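Mucin-like protocadherin (Homo sapiens, PDB 6OAE) probably mediates calcium-dependent adhesion between neighbouring microvilli of epithelial cells by binding CDHR2 through its extracellular region, whose first two cadherin repeats make up this fragment. Local coordinates at residues C6-D11 with T82-F87; V36-L41 with A70-Q75. All coordinates share one frame; numbering follows the deposited sequence.

Contact 1: residues C6-D11 with T82-F87; sequences CSVNKD and TQLRVF
Leu84 lays one methyl, CD2, against the extended backbone of Cys6 to Val8, 3.8 Å from Ser7 CA. The same methyl also meets Cys6 CB at 4.0 Å and, more loosely, Val8 CG1. In Leu84, CG stands anti to the carbonyl carbon (chi1 -86°), which turns the branched end toward residues 6-8, and the other methyl, CD1, reaches the carbonyl oxygen of Cys6. Apolar contact is thus concentrated on a single branch, while the two backbones stay too far apart here for direct pairing. Two waters bridge the separation, joining the Thr82 hydroxyl OG1 to the backbone of Cys6: one accepts from Cys6 N and the other donates to Cys6 O. In this first cadherin repeat, an immunoglobulin-like beta sandwich, residues 6-11 run as a loop into strand 12-16, the edge strand that lies parallel to strand 79-91. Only at Asp11 do the chains close up. Phe87 N donates to Asp11 O at 2.8 Å, with 165° at the hydrogen, and Val86 CA adds a weaker C-H...O contact to the same oxygen at 3.3 Å. The Val86 branch CG1, anti to the backbone N (chi1 172°), packs against that oxygen too. Asp11 CB also rests 3.4 Å from Arg85 O, and a third water donates to both that carbonyl and Asp11 OD2. Along the strand, Arg85 takes Gln83 OE1 side-on with NE and NH2, and its NH1 forms a salt bridge with Glu69.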
loop_
_atom_site.group_PDB
_atom_site.type_symbol
_atom_site.label_atom_id
_atom_site.label_comp_id
_atom_site.label_asym_id
_atom_site.label_seq_id
_atom_site.Cartn_x
_atom_site.Cartn_y
_atom_site.Cartn_z
ATOM N N CYS A 6 25.364 22.470 -20.823
ATOM C CA CYS A 6 24.517 22.339 -19.615
ATOM C C CYS A 6 24.898 21.071 -18.864
ATOM O O CYS A 6 25.160 20.078 -19.536
ATOM C CB CYS A 6 23.049 22.183 -19.959
ATOM S SG CYS A 6 22.182 23.754 -20.142
ATOM N N SER A 7 24.901 21.130 -17.533
ATOM C CA SER A 7 25.163 19.977 -16.646
ATOM C C SER A 7 24.416 20.135 -15.315
ATOM O O SER A 7 23.992 21.273 -14.949
ATOM C CB SER A 7 26.638 19.793 -16.419
ATOM O OG SER A 7 27.194 20.907 -15.745
ATOM N N VAL A 8 24.248 19.005 -14.653
ATOM C CA VAL A 8 23.810 18.858 -13.247
ATOM C C VAL A 8 24.800 17.884 -12.613
ATOM O O VAL A 8 25.273 16.959 -13.342
ATOM C CB VAL A 8 22.350 18.381 -13.149
ATOM C CG1 VAL A 8 21.419 19.408 -13.761
ATOM C CG2 VAL A 8 22.113 17.005 -13.790
ATOM N N ASN A 9 25.112 18.085 -11.341
ATOM C CA ASN A 9 26.038 17.224 -10.558
ATOM C C ASN A 9 25.286 15.980 -10.072
ATOM O O ASN A 9 25.941 15.046 -9.663
ATOM C CB ASN A 9 26.676 17.984 -9.394
ATOM C CG ASN A 9 25.763 18.177 -8.201
ATOM O OD1 ASN A 9 24.589 18.532 -8.343
ATOM N ND2 ASN A 9 26.295 17.962 -7.007
ATOM N N LYS A 10 23.954 15.986 -10.112
ATOM C CA LYS A 10 23.120 14.861 -9.608
ATOM C C LYS A 10 21.840 14.824 -10.432
ATOM O O LYS A 10 21.291 15.884 -10.699
ATOM C CB LYS A 10 22.853 15.036 -8.110
ATOM C CG LYS A 10 22.077 13.897 -7.467
ATOM C CD LYS A 10 21.882 14.059 -5.980
ATOM C CE LYS A 10 20.915 13.024 -5.444
ATOM N NZ LYS A 10 20.720 13.119 -3.981
ATOM N N ASP A 11 21.406 13.644 -10.857
ATOM C CA ASP A 11 20.209 13.553 -11.728
ATOM C C ASP A 11 19.278 12.427 -11.298
ATOM O O ASP A 11 18.247 12.272 -11.966
ATOM C CB ASP A 11 20.634 13.491 -13.197
ATOM C CG ASP A 11 21.454 12.287 -13.604
ATOM O OD1 ASP A 11 21.589 11.362 -12.784
ATOM O OD2 ASP A 11 21.950 12.290 -14.759
ATOM N N THR A 82 21.624 20.951 -26.095
ATOM C CA THR A 82 21.651 19.621 -25.415
ATOM C C THR A 82 20.373 19.423 -24.608
ATOM O O THR A 82 19.569 20.380 -24.489
ATOM C CB THR A 82 22.873 19.447 -24.503
ATOM O OG1 THR A 82 22.964 20.590 -23.654
ATOM C CG2 THR A 82 24.172 19.263 -25.260
ATOM N N GLN A 83 20.185 18.212 -24.097
ATOM C CA GLN A 83 19.090 17.910 -23.151
ATOM C C GLN A 83 19.607 16.951 -22.082
ATOM O O GLN A 83 20.482 16.102 -22.384
ATOM C CB GLN A 83 17.863 17.374 -23.871
ATOM C CG GLN A 83 17.990 15.945 -24.357
ATOM C CD GLN A 83 16.685 15.509 -24.953
ATOM O OE1 GLN A 83 15.855 14.897 -24.289
ATOM N NE2 GLN A 83 16.487 15.848 -26.216
ATOM N N LEU A 84 19.077 17.120 -20.877
ATOM C CA LEU A 84 19.422 16.350 -19.660
ATOM C C LEU A 84 18.136 15.686 -19.166
ATOM O O LEU A 84 17.069 16.220 -19.441
ATOM C CB LEU A 84 19.980 17.328 -18.623
ATOM C CG LEU A 84 21.468 17.674 -18.661
ATOM C CD1 LEU A 84 22.055 17.708 -20.047
ATOM C CD2 LEU A 84 21.722 18.996 -17.957
ATOM N N ARG A 85 18.235 14.546 -18.489
ATOM C CA ARG A 85 17.094 13.939 -17.764
ATOM C C ARG A 85 17.404 13.967 -16.272
ATOM O O ARG A 85 18.580 13.749 -15.876
ATOM C CB ARG A 85 16.802 12.500 -18.210
ATOM C CG ARG A 85 16.554 12.353 -19.703
ATOM C CD ARG A 85 15.518 13.325 -20.259
ATOM N NE ARG A 85 15.523 13.227 -21.710
ATOM C CZ ARG A 85 14.895 12.278 -22.391
ATOM N NH1 ARG A 85 14.189 11.357 -21.752
ATOM N NH2 ARG A 85 14.960 12.255 -23.712
ATOM N N VAL A 86 16.379 14.229 -15.481
ATOM C CA VAL A 86 16.416 14.058 -14.006
ATOM C C VAL A 86 15.271 13.139 -13.626
ATOM O O VAL A 86 14.124 13.387 -14.095
ATOM C CB VAL A 86 16.314 15.383 -13.251
ATOM C CG1 VAL A 86 16.156 15.123 -11.748
ATOM C CG2 VAL A 86 17.500 16.280 -13.550
ATOM N N PHE A 87 15.563 12.130 -12.808
ATOM C CA PHE A 87 14.568 11.175 -12.281
ATOM C C PHE A 87 14.384 11.376 -10.783
ATOM O O PHE A 87 15.380 11.433 -10.049
ATOM C CB PHE A 87 15.014 9.752 -12.583
ATOM C CG PHE A 87 14.821 9.349 -14.025
ATOM C CD1 PHE A 87 14.416 10.252 -14.998
ATOM C CD2 PHE A 87 15.063 8.053 -14.423
ATOM C CE1 PHE A 87 14.234 9.846 -16.309
ATOM C CE2 PHE A 87 14.876 7.655 -15.735
ATOM C CZ PHE A 87 14.458 8.551 -16.670
HETATM O O HOH W 1 24.215 22.834 -23.415
HETATM O O HOH W 2 24.400 19.135 -21.887
HETATM O O HOH W 3 21.327 14.089 -16.771
#

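Contact 2: residues V36-L41 with A70-Q75; sequences VTLGAL and AQLLCQ
Gln71 leaves its strand toward the turn that follows strand 35-38. Its CB and CG pass beside Gly39 CA, each at 4.2 Å; with CG anti to the backbone N (chi1 177°) and the chain extended beyond it, the amide carbon CD arrives next to Leu41 CB. At the tip, OE1 accepts from Leu41 N at 3.0 Å, the donor standing 39° above the carbonyl plane, while NE2 donates to Gln83 OE1 on strand 79-91. Next to this side chain along the strand, the two segments pair as an antiparallel edge of the cadherin sheet. Thr37 and Leu73 exchange both backbone bonds, and Gly39 N adds a third to Gln71 O at 2.7 Å. Leu73 CD1 packs on Gly39 CA at 3.5 Å, and Gln71 OE1 lies closer still to that carbon. On the opposite face from Thr37 and Leu73, Val36 CG2 touches Leu72 CB and the disulfide sulfur Cys74 SG, both at 3.7 Å, and Leu38 CD2 meets Leu72 CD2 and Ala70 CB. A buried side-chain amide, bonded through its oxygen to Leu41 N and through its nitrogen to Gln83, thus ties the turn after strand 35-38 to strands 67-76 and 79-91.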
loop_
_atom_site.group_PDB
_atom_site.type_symbol
_atom_site.label_atom_id
_atom_site.label_comp_id
_atom_site.label_asym_id
_atom_site.label_seq_id
_atom_site.Cartn_x
_atom_site.Cartn_y
_atom_site.Cartn_z
ATOM N N VAL A 36 17.623 27.176 -19.982
ATOM C CA VAL A 36 17.085 25.806 -19.724
ATOM C C VAL A 36 15.604 25.937 -19.366
ATOM O O VAL A 36 15.270 26.803 -18.558
ATOM C CB VAL A 36 17.889 25.038 -18.656
ATOM C CG1 VAL A 36 17.815 25.684 -17.270
ATOM C CG2 VAL A 36 17.474 23.569 -18.606
ATOM N N THR A 37 14.776 25.096 -19.970
ATOM C CA THR A 37 13.318 25.019 -19.769
ATOM C C THR A 37 12.932 23.549 -19.688
ATOM O O THR A 37 13.745 22.709 -20.137
ATOM C CB THR A 37 12.582 25.730 -20.911
ATOM O OG1 THR A 37 12.885 25.027 -22.114
ATOM C CG2 THR A 37 12.968 27.187 -21.046
ATOM N N LEU A 38 11.757 23.244 -19.140
ATOM C CA LEU A 38 11.228 21.859 -19.091
ATOM C C LEU A 38 10.723 21.508 -20.486
ATOM O O LEU A 38 10.051 22.367 -21.085
ATOM C CB LEU A 38 10.104 21.731 -18.049
ATOM C CG LEU A 38 10.560 21.738 -16.591
ATOM C CD1 LEU A 38 9.361 21.752 -15.646
ATOM C CD2 LEU A 38 11.448 20.534 -16.286
ATOM N N GLY A 39 11.065 20.313 -20.973
ATOM C CA GLY A 39 10.543 19.735 -22.222
ATOM C C GLY A 39 9.262 18.957 -21.981
ATOM O O GLY A 39 8.902 18.710 -20.794
ATOM N N ALA A 40 8.590 18.569 -23.063
ATOM C CA ALA A 40 7.255 17.928 -23.049
ATOM C C ALA A 40 7.329 16.455 -22.637
ATOM O O ALA A 40 6.256 15.893 -22.419
ATOM C CB ALA A 40 6.585 18.084 -24.391
ATOM N N LEU A 41 8.514 15.833 -22.532
ATOM C CA LEU A 41 8.631 14.454 -21.966
ATOM C C LEU A 41 8.658 14.509 -20.427
ATOM O O LEU A 41 8.582 13.443 -19.823
ATOM C CB LEU A 41 9.857 13.718 -22.525
ATOM C CG LEU A 41 9.686 13.108 -23.925
ATOM C CD1 LEU A 41 10.897 12.248 -24.286
ATOM C CD2 LEU A 41 8.404 12.285 -24.040
ATOM N N ALA A 70 11.989 14.769 -15.375
ATOM C CA ALA A 70 12.147 16.146 -15.865
ATOM C C ALA A 70 13.054 16.078 -17.084
ATOM O O ALA A 70 14.153 15.485 -16.963
ATOM C CB ALA A 70 12.727 17.038 -14.809
ATOM N N GLN A 71 12.595 16.643 -18.201
ATOM C CA GLN A 71 13.415 16.803 -19.435
ATOM C C GLN A 71 13.904 18.239 -19.423
ATOM O O GLN A 71 13.055 19.137 -19.498
ATOM C CB GLN A 71 12.587 16.458 -20.671
ATOM C CG GLN A 71 13.347 16.663 -21.977
ATOM C CD GLN A 71 12.470 16.453 -23.186
ATOM O OE1 GLN A 71 11.295 16.814 -23.198
ATOM N NE2 GLN A 71 13.048 15.863 -24.219
ATOM N N LEU A 72 15.204 18.449 -19.287
ATOM C CA LEU A 72 15.818 19.791 -19.272
ATOM C C LEU A 72 16.302 20.049 -20.687
ATOM O O LEU A 72 17.171 19.286 -21.136
ATOM C CB LEU A 72 16.982 19.867 -18.282
ATOM C CG LEU A 72 16.735 19.297 -16.886
ATOM C CD1 LEU A 72 17.786 19.799 -15.924
ATOM C CD2 LEU A 72 15.346 19.623 -16.382
ATOM N N LEU A 73 15.737 21.065 -21.334
ATOM C CA LEU A 73 16.069 21.482 -22.715
ATOM C C LEU A 73 16.983 22.686 -22.599
ATOM O O LEU A 73 16.533 23.705 -22.053
ATOM C CB LEU A 73 14.792 21.837 -23.484
ATOM C CG LEU A 73 13.778 20.718 -23.704
ATOM C CD1 LEU A 73 12.617 21.217 -24.556
ATOM C CD2 LEU A 73 14.401 19.492 -24.353
ATOM N N CYS A 74 18.221 22.574 -23.086
ATOM C CA CYS A 74 19.222 23.666 -23.035
ATOM C C CYS A 74 19.339 24.307 -24.415
ATOM O O CYS A 74 20.016 23.735 -25.273
ATOM C CB CYS A 74 20.536 23.140 -22.508
ATOM S SG CYS A 74 20.448 22.907 -20.719
ATOM N N GLN A 75 18.687 25.456 -24.588
ATOM C CA GLN A 75 18.507 26.141 -25.892
ATOM C C GLN A 75 19.364 27.409 -25.941
ATOM O O GLN A 75 19.659 27.965 -24.867
ATOM C CB GLN A 75 17.027 26.463 -26.091
ATOM C CG GLN A 75 16.110 25.245 -25.972
ATOM C CD GLN A 75 14.667 25.566 -26.274
ATOM O OE1 GLN A 75 14.316 26.697 -26.598
ATOM N NE2 GLN A 75 13.811 24.562 -26.169
#

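How the contacts relate
From the N terminus the chain enters contact 1 at residues 6-11, just before strand 12-16, and reaches contact 2 at 36-41. Pairing with 70-75 closes the inner loop; only then does the chain turn back along strand 79-91, whose residues 82-87 close the outer one. Contact 2 is therefore nested within contact 1, with no crossing. Their centres lie 10 Å apart, joined by the neighbouring strands 67-76 and 79-91 of one sheet and by the Cys6-Cys74 disulfide, which ties the N-terminal segment to the inner strand. Together they span the first repeat's sheet from the approach to edge strand 12-16 across to edge strand 35-38.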